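Local coordinates for protein tRNA-5-methyluridine(54) 2-sulfurtransferase (Pyrococcus horikoshii OT3, PDB 5MKP) that catalyses the ATP-dependent 2-thiolation of 5-methyluridine 54 in the T loop of tRNAs, using a [4Fe-4S] cluster and stabilising tRNA against heat, at residues E51-A56 against L73-E78; W174-L179 against K261-E266. All blocks are in the same frame, centred on the assembly; numbering follows the deposited sequence.

Contact 1: residues E51-A56 against L73-E78; sequences ERILVA and LGYNIE
Ile53 and Ile77 pair in parallel, their CA atoms 4.7 Å apart, and three backbone hydrogen bonds stitch the strands around them. Ile53 N donates to Asn76 O at 2.9 Å, Glu78 N donates to Ile53 O, and Val55 N donates to Glu78 O. The N-H...O angles of 159 to 170° mark these as regular bonds of a parallel ladder. On the Glu51 side, a water accepts from Asn76 N and lies within bonding distance of Glu51 O, bridging the two segments.

The apolar contacts lie on the Ile53 and Ile77 face. Ile53 CD1 meets Tyr75 CD1 at 3.6 Å, approaching the ring obliquely, and the same methyl also touches Tyr75 CB. Closer to the backbone, Ile53 CB meets Ile77 CG2 at 3.8 Å. CG1 of Ile77 sits between the backbone N and the carbonyl carbon (chi1 67°), which carries CD1 towards Val55 CG2, 4.1 Å away. Leu70 of helix 61-73 covers both Val55 and Ile77, as expected of the right-handed beta-alpha-beta crossover that this helix makes between the strands.

The face with Arg52, Asn76 and Glu78 carries the polar contacts, although Leu54, also on it, packs on helix 130-148. Arg52 NH1 forms a salt bridge with Glu78 OE1 at 3.1 Å, with a weak, longer bond from Arg52 NE to the same oxygen. The oxygen lies in the guanidinium plane, while NH1 stands above the carboxylate plane. Arg52 NH2 is held by Asn149 O, and Glu78 OE2 by His109 NE2. Alongside, Asn76 OD1 touches Arg52 CG at 3.4 Å.

The chemistry thus sets Val55 and Ile77, packed against the crossover helix, apart from the Arg52-Glu78 charge pair, whose outside bonds at both ends probably limit the rotation of both groups.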
loop_
_atom_site.group_PDB
_atom_site.type_symbol
_atom_site.label_atom_id
_atom_site.label_comp_id
_atom_site.label_asym_id
_atom_site.label_seq_id
_atom_site.Cartn_x
_atom_site.Cartn_y
_atom_site.Cartn_z
ATOM N N GLU A 51 8.489 15.418 -7.252
ATOM C CA GLU A 51 8.359 14.835 -5.910
ATOM C C GLU A 51 9.263 13.641 -5.588
ATOM O O GLU A 51 9.519 12.783 -6.435
ATOM C CB GLU A 51 6.907 14.447 -5.623
ATOM C CG GLU A 51 6.045 15.607 -5.162
ATOM C CD GLU A 51 4.592 15.249 -4.913
ATOM O OE1 GLU A 51 3.956 14.687 -5.834
ATOM O OE2 GLU A 51 4.082 15.556 -3.811
ATOM N N ARG A 52 9.723 13.604 -4.323
ATOM C CA ARG A 52 10.508 12.527 -3.729
ATOM C C ARG A 52 9.469 11.615 -3.053
ATOM O O ARG A 52 8.855 11.995 -2.044
ATOM C CB ARG A 52 11.519 13.075 -2.707
ATOM C CG ARG A 52 12.912 13.209 -3.269
ATOM C CD ARG A 52 13.923 13.585 -2.210
ATOM N NE ARG A 52 14.431 12.423 -1.475
ATOM C CZ ARG A 52 14.508 12.353 -0.149
ATOM N NH1 ARG A 52 15.019 11.277 0.436
ATOM N NH2 ARG A 52 14.083 13.361 0.603
ATOM N N ILE A 53 9.239 10.444 -3.665
ATOM C CA ILE A 53 8.229 9.473 -3.258
ATOM C C ILE A 53 8.810 8.302 -2.452
ATOM O O ILE A 53 9.823 7.738 -2.839
ATOM C CB ILE A 53 7.420 8.994 -4.518
ATOM C CG1 ILE A 53 7.001 10.198 -5.415
ATOM C CG2 ILE A 53 6.204 8.163 -4.126
ATOM C CD1 ILE A 53 6.809 9.918 -6.885
ATOM N N LEU A 54 8.151 7.940 -1.336
ATOM C CA LEU A 54 8.519 6.783 -0.520
ATOM C C LEU A 54 7.504 5.681 -0.792
ATOM O O LEU A 54 6.296 5.907 -0.678
ATOM C CB LEU A 54 8.557 7.101 0.983
ATOM C CG LEU A 54 9.033 5.968 1.916
ATOM C CD1 LEU A 54 10.556 5.793 1.851
ATOM C CD2 LEU A 54 8.584 6.218 3.361
ATOM N N VAL A 55 7.985 4.506 -1.199
ATOM C CA VAL A 55 7.096 3.382 -1.449
ATOM C C VAL A 55 7.222 2.444 -0.253
ATOM O O VAL A 55 8.320 1.985 0.048
ATOM C CB VAL A 55 7.357 2.668 -2.808
ATOM C CG1 VAL A 55 6.361 1.539 -3.038
ATOM C CG2 VAL A 55 7.324 3.648 -3.974
ATOM N N ALA A 56 6.101 2.167 0.431
ATOM C CA ALA A 56 6.092 1.237 1.561
ATOM C C ALA A 56 6.123 -0.171 0.963
ATOM O O ALA A 56 5.105 -0.591 0.417
ATOM C CB ALA A 56 4.828 1.435 2.386
ATOM N N LEU A 73 7.929 4.493 -15.016
ATOM C CA LEU A 73 7.261 5.707 -15.468
ATOM C C LEU A 73 8.147 6.933 -15.352
ATOM O O LEU A 73 7.839 7.954 -15.958
ATOM C CB LEU A 73 5.937 5.920 -14.719
ATOM C CG LEU A 73 4.832 4.909 -14.976
ATOM C CD1 LEU A 73 3.704 5.105 -13.969
ATOM C CD2 LEU A 73 4.318 4.988 -16.429
ATOM N N GLY A 74 9.233 6.819 -14.588
ATOM C CA GLY A 74 10.209 7.888 -14.416
ATOM C C GLY A 74 10.054 8.743 -13.178
ATOM O O GLY A 74 10.468 9.900 -13.184
ATOM N N TYR A 75 9.466 8.193 -12.108
ATOM C CA TYR A 75 9.293 8.935 -10.857
ATOM C C TYR A 75 10.540 8.812 -9.962
ATOM O O TYR A 75 11.317 7.854 -10.096
ATOM C CB TYR A 75 7.982 8.506 -10.131
ATOM C CG TYR A 75 6.735 9.099 -10.761
ATOM C CD1 TYR A 75 6.306 10.384 -10.434
ATOM C CD2 TYR A 75 6.032 8.409 -11.746
ATOM C CE1 TYR A 75 5.189 10.956 -11.048
ATOM C CE2 TYR A 75 4.921 8.976 -12.377
ATOM C CZ TYR A 75 4.503 10.251 -12.026
ATOM O OH TYR A 75 3.435 10.838 -12.668
ATOM N N ASN A 76 10.747 9.787 -9.069
ATOM C CA ASN A 76 11.868 9.723 -8.128
ATOM C C ASN A 76 11.411 8.934 -6.893
ATOM O O ASN A 76 10.749 9.478 -6.004
ATOM C CB ASN A 76 12.387 11.129 -7.766
ATOM C CG ASN A 76 13.686 11.143 -6.990
ATOM O OD1 ASN A 76 13.977 12.088 -6.254
ATOM N ND2 ASN A 76 14.521 10.119 -7.156
ATOM N N ILE A 77 11.703 7.632 -6.870
ATOM C CA ILE A 77 11.242 6.806 -5.757
ATOM C C ILE A 77 12.363 6.193 -4.953
ATOM O O ILE A 77 13.431 5.877 -5.478
ATOM C CB ILE A 77 10.192 5.723 -6.167
ATOM C CG1 ILE A 77 10.775 4.637 -7.079
ATOM C CG2 ILE A 77 8.934 6.347 -6.784
ATOM C CD1 ILE A 77 10.541 3.240 -6.552
ATOM N N GLU A 78 12.098 6.055 -3.652
ATOM C CA GLU A 78 12.904 5.379 -2.640
ATOM C C GLU A 78 11.925 4.475 -1.945
ATOM O O GLU A 78 10.736 4.766 -1.974
ATOM C CB GLU A 78 13.580 6.352 -1.665
ATOM C CG GLU A 78 14.871 6.914 -2.234
ATOM C CD GLU A 78 15.597 7.943 -1.391
ATOM O OE1 GLU A 78 15.505 9.149 -1.720
ATOM O OE2 GLU A 78 16.311 7.542 -0.444
HETATM O O HOH W 1 9.047 11.946 -8.965
#

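Contact 2: residues W174-L179 against K261-E266; sequences WNTEYL and KLFEPE
Thr176 and Phe263 bring together two irregular, helix-like segments, the second running into a 3-10 segment at 264-266, with CA atoms 5.7 Å apart, as for Glu177 and Glu266, and no backbone hydrogen bond between them.

Phe263 makes the largest contribution to the buried surface. Leu179 CB lies over one face of its ring, 3.9 Å from the centroid and 15° off the normal, a CH-pi contact, while Leu179 CD1 reaches Phe263 CE1 at 3.8 Å. Thr176 CG2 approaches the ring obliquely, 3.7 Å from Phe263 CD1, and Thr176 O sits 3.4 Å from Phe263 CB. Replacing Phe263 with an alanine would probably leave Leu179 and the Thr176 methyl without their apolar partner and open a gap between the segments.

Thr176 OG1 donates a weak hydrogen bond to Glu266 OE2 at 3.3 Å. OG1 stands between its own backbone N and carbonyl carbon (chi1 55°), facing the Glu266 chain, which bends at chi2 (-67°). Glu177 CG packs on Glu266 O at 3.4 Å, while Glu177 OE2 accepts from Lys268 N.

Helix 160-172 ends in a Schellman motif with Trp174 as C-prime; the contact joins the loop from there to strand 185-186 with that from helix 248-259 to strand 273-274. Leu179 also packs on Leu167 and Ile171 of the first helix, and its carbonyl O bonds Tyr256 OH of the second.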
loop_
_atom_site.group_PDB
_atom_site.type_symbol
_atom_site.label_atom_id
_atom_site.label_comp_id
_atom_site.label_asym_id
_atom_site.label_seq_id
_atom_site.Cartn_x
_atom_site.Cartn_y
_atom_site.Cartn_z
ATOM N N TRP A 174 -20.435 -0.868 9.539
ATOM C CA TRP A 174 -20.861 0.532 9.526
ATOM C C TRP A 174 -19.809 1.481 10.211
ATOM O O TRP A 174 -20.154 2.363 11.012
ATOM C CB TRP A 174 -22.278 0.688 10.067
ATOM C CG TRP A 174 -23.323 0.258 9.074
ATOM C CD1 TRP A 174 -23.959 -0.949 9.011
ATOM C CD2 TRP A 174 -23.821 1.032 7.973
ATOM N NE1 TRP A 174 -24.797 -0.986 7.921
ATOM C CE2 TRP A 174 -24.741 0.220 7.273
ATOM C CE3 TRP A 174 -23.559 2.330 7.496
ATOM C CZ2 TRP A 174 -25.412 0.666 6.131
ATOM C CZ3 TRP A 174 -24.231 2.772 6.369
ATOM C CH2 TRP A 174 -25.152 1.947 5.704
ATOM N N ASN A 175 -18.520 1.263 9.843
ATOM C CA ASN A 175 -17.323 2.003 10.232
ATOM C C ASN A 175 -17.255 3.268 9.344
ATOM O O ASN A 175 -16.416 3.383 8.442
ATOM C CB ASN A 175 -16.071 1.125 10.026
ATOM C CG ASN A 175 -15.928 -0.049 10.955
ATOM O OD1 ASN A 175 -16.121 0.043 12.174
ATOM N ND2 ASN A 175 -15.485 -1.167 10.406
ATOM N N THR A 176 -18.177 4.199 9.603
ATOM C CA THR A 176 -18.385 5.431 8.848
ATOM C C THR A 176 -17.205 6.399 8.897
ATOM O O THR A 176 -17.044 7.187 7.963
ATOM C CB THR A 176 -19.687 6.087 9.270
ATOM O OG1 THR A 176 -19.673 6.279 10.689
ATOM C CG2 THR A 176 -20.898 5.262 8.856
ATOM N N GLU A 177 -16.373 6.324 9.957
ATOM C CA GLU A 177 -15.174 7.155 10.120
ATOM C C GLU A 177 -14.147 6.752 9.065
ATOM O O GLU A 177 -13.630 7.613 8.342
ATOM C CB GLU A 177 -14.603 7.008 11.537
ATOM C CG GLU A 177 -15.051 8.109 12.478
ATOM C CD GLU A 177 -14.065 8.449 13.579
ATOM O OE1 GLU A 177 -13.342 7.537 14.045
ATOM O OE2 GLU A 177 -14.020 9.634 13.982
ATOM N N TYR A 178 -13.921 5.421 8.944
ATOM C CA TYR A 178 -13.056 4.778 7.960
ATOM C C TYR A 178 -13.575 5.064 6.545
ATOM O O TYR A 178 -12.781 5.309 5.639
ATOM C CB TYR A 178 -13.031 3.262 8.205
ATOM C CG TYR A 178 -12.109 2.771 9.307
ATOM C CD1 TYR A 178 -11.544 3.656 10.223
ATOM C CD2 TYR A 178 -11.822 1.413 9.449
ATOM C CE1 TYR A 178 -10.709 3.204 11.246
ATOM C CE2 TYR A 178 -10.983 0.952 10.462
ATOM C CZ TYR A 178 -10.424 1.853 11.356
ATOM O OH TYR A 178 -9.591 1.408 12.356
ATOM N N LEU A 179 -14.910 5.086 6.378
ATOM C CA LEU A 179 -15.616 5.361 5.117
ATOM C C LEU A 179 -15.524 6.830 4.707
ATOM O O LEU A 179 -15.876 7.164 3.575
ATOM C CB LEU A 179 -17.106 4.953 5.221
ATOM C CG LEU A 179 -17.440 3.479 5.341
ATOM C CD1 LEU A 179 -18.927 3.306 5.651
ATOM C CD2 LEU A 179 -17.048 2.702 4.083
ATOM N N LYS A 261 -18.657 11.964 0.658
ATOM C CA LYS A 261 -18.985 13.219 1.336
ATOM C C LYS A 261 -19.906 12.982 2.544
ATOM O O LYS A 261 -19.654 13.525 3.617
ATOM C CB LYS A 261 -19.687 14.163 0.339
ATOM C CG LYS A 261 -18.792 14.726 -0.766
ATOM C CD LYS A 261 -19.594 15.061 -2.029
ATOM C CE LYS A 261 -18.701 15.456 -3.183
ATOM N NZ LYS A 261 -19.453 15.547 -4.464
ATOM N N LEU A 262 -20.963 12.149 2.363
ATOM C CA LEU A 262 -21.988 11.811 3.365
ATOM C C LEU A 262 -21.453 11.308 4.703
ATOM O O LEU A 262 -22.138 11.439 5.716
ATOM C CB LEU A 262 -23.003 10.794 2.809
ATOM C CG LEU A 262 -23.814 11.189 1.579
ATOM C CD1 LEU A 262 -24.439 9.961 0.939
ATOM C CD2 LEU A 262 -24.867 12.243 1.913
ATOM N N PHE A 263 -20.252 10.727 4.706
ATOM C CA PHE A 263 -19.616 10.194 5.907
ATOM C C PHE A 263 -18.723 11.211 6.615
ATOM O O PHE A 263 -18.297 10.938 7.739
ATOM C CB PHE A 263 -18.842 8.901 5.585
ATOM C CG PHE A 263 -19.664 7.828 4.912
ATOM C CD1 PHE A 263 -20.613 7.104 5.625
ATOM C CD2 PHE A 263 -19.484 7.532 3.568
ATOM C CE1 PHE A 263 -21.380 6.119 5.000
ATOM C CE2 PHE A 263 -20.243 6.539 2.947
ATOM C CZ PHE A 263 -21.189 5.842 3.666
ATOM N N GLU A 264 -18.438 12.380 5.974
ATOM C CA GLU A 264 -17.582 13.441 6.549
ATOM C C GLU A 264 -18.110 13.971 7.897
ATOM O O GLU A 264 -17.292 14.086 8.809
ATOM C CB GLU A 264 -17.301 14.586 5.557
ATOM C CG GLU A 264 -16.006 15.339 5.831
ATOM C CD GLU A 264 -16.182 16.691 6.498
ATOM O OE1 GLU A 264 -16.512 17.667 5.786
ATOM O OE2 GLU A 264 -15.962 16.780 7.728
ATOM N N PRO A 265 -19.437 14.194 8.110
ATOM C CA PRO A 265 -19.896 14.622 9.445
ATOM C C PRO A 265 -19.598 13.629 10.580
ATOM O O PRO A 265 -19.693 14.014 11.747
ATOM C CB PRO A 265 -21.405 14.799 9.258
ATOM C CG PRO A 265 -21.595 14.985 7.809
ATOM C CD PRO A 265 -20.574 14.122 7.168
ATOM N N GLU A 266 -19.236 12.364 10.252
ATOM C CA GLU A 266 -18.914 11.334 11.252
ATOM C C GLU A 266 -17.492 11.469 11.806
ATOM O O GLU A 266 -17.144 10.791 12.777
ATOM C CB GLU A 266 -19.177 9.906 10.720
ATOM C CG GLU A 266 -20.645 9.542 10.556
ATOM C CD GLU A 266 -21.478 9.432 11.821
ATOM O OE1 GLU A 266 -21.952 10.479 12.320
ATOM O OE2 GLU A 266 -21.700 8.293 12.288
#

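Overall arrangement
Contact 1 closes before contact 2 opens along the chain; their centres are 30 Å apart and their nearest atoms about 18 Å, so they do not touch. Contact 1, centred 13 Å from the centre of the chain, joins neighbouring strands of the PP-loop sheet and includes Ala56 of the ATP site. Two other ATP-site residues are close: the side chain of Val55 is about 7 Å from Gly157, and that of Leu54 about 7 Å from the side chain of Ile82. The centre of contact 2 lies 21 Å from the centre of the chain, away from the annotated sites. The evidence therefore separates a sheet pairing beside the nucleotide site from a peripheral loop-to-loop packing.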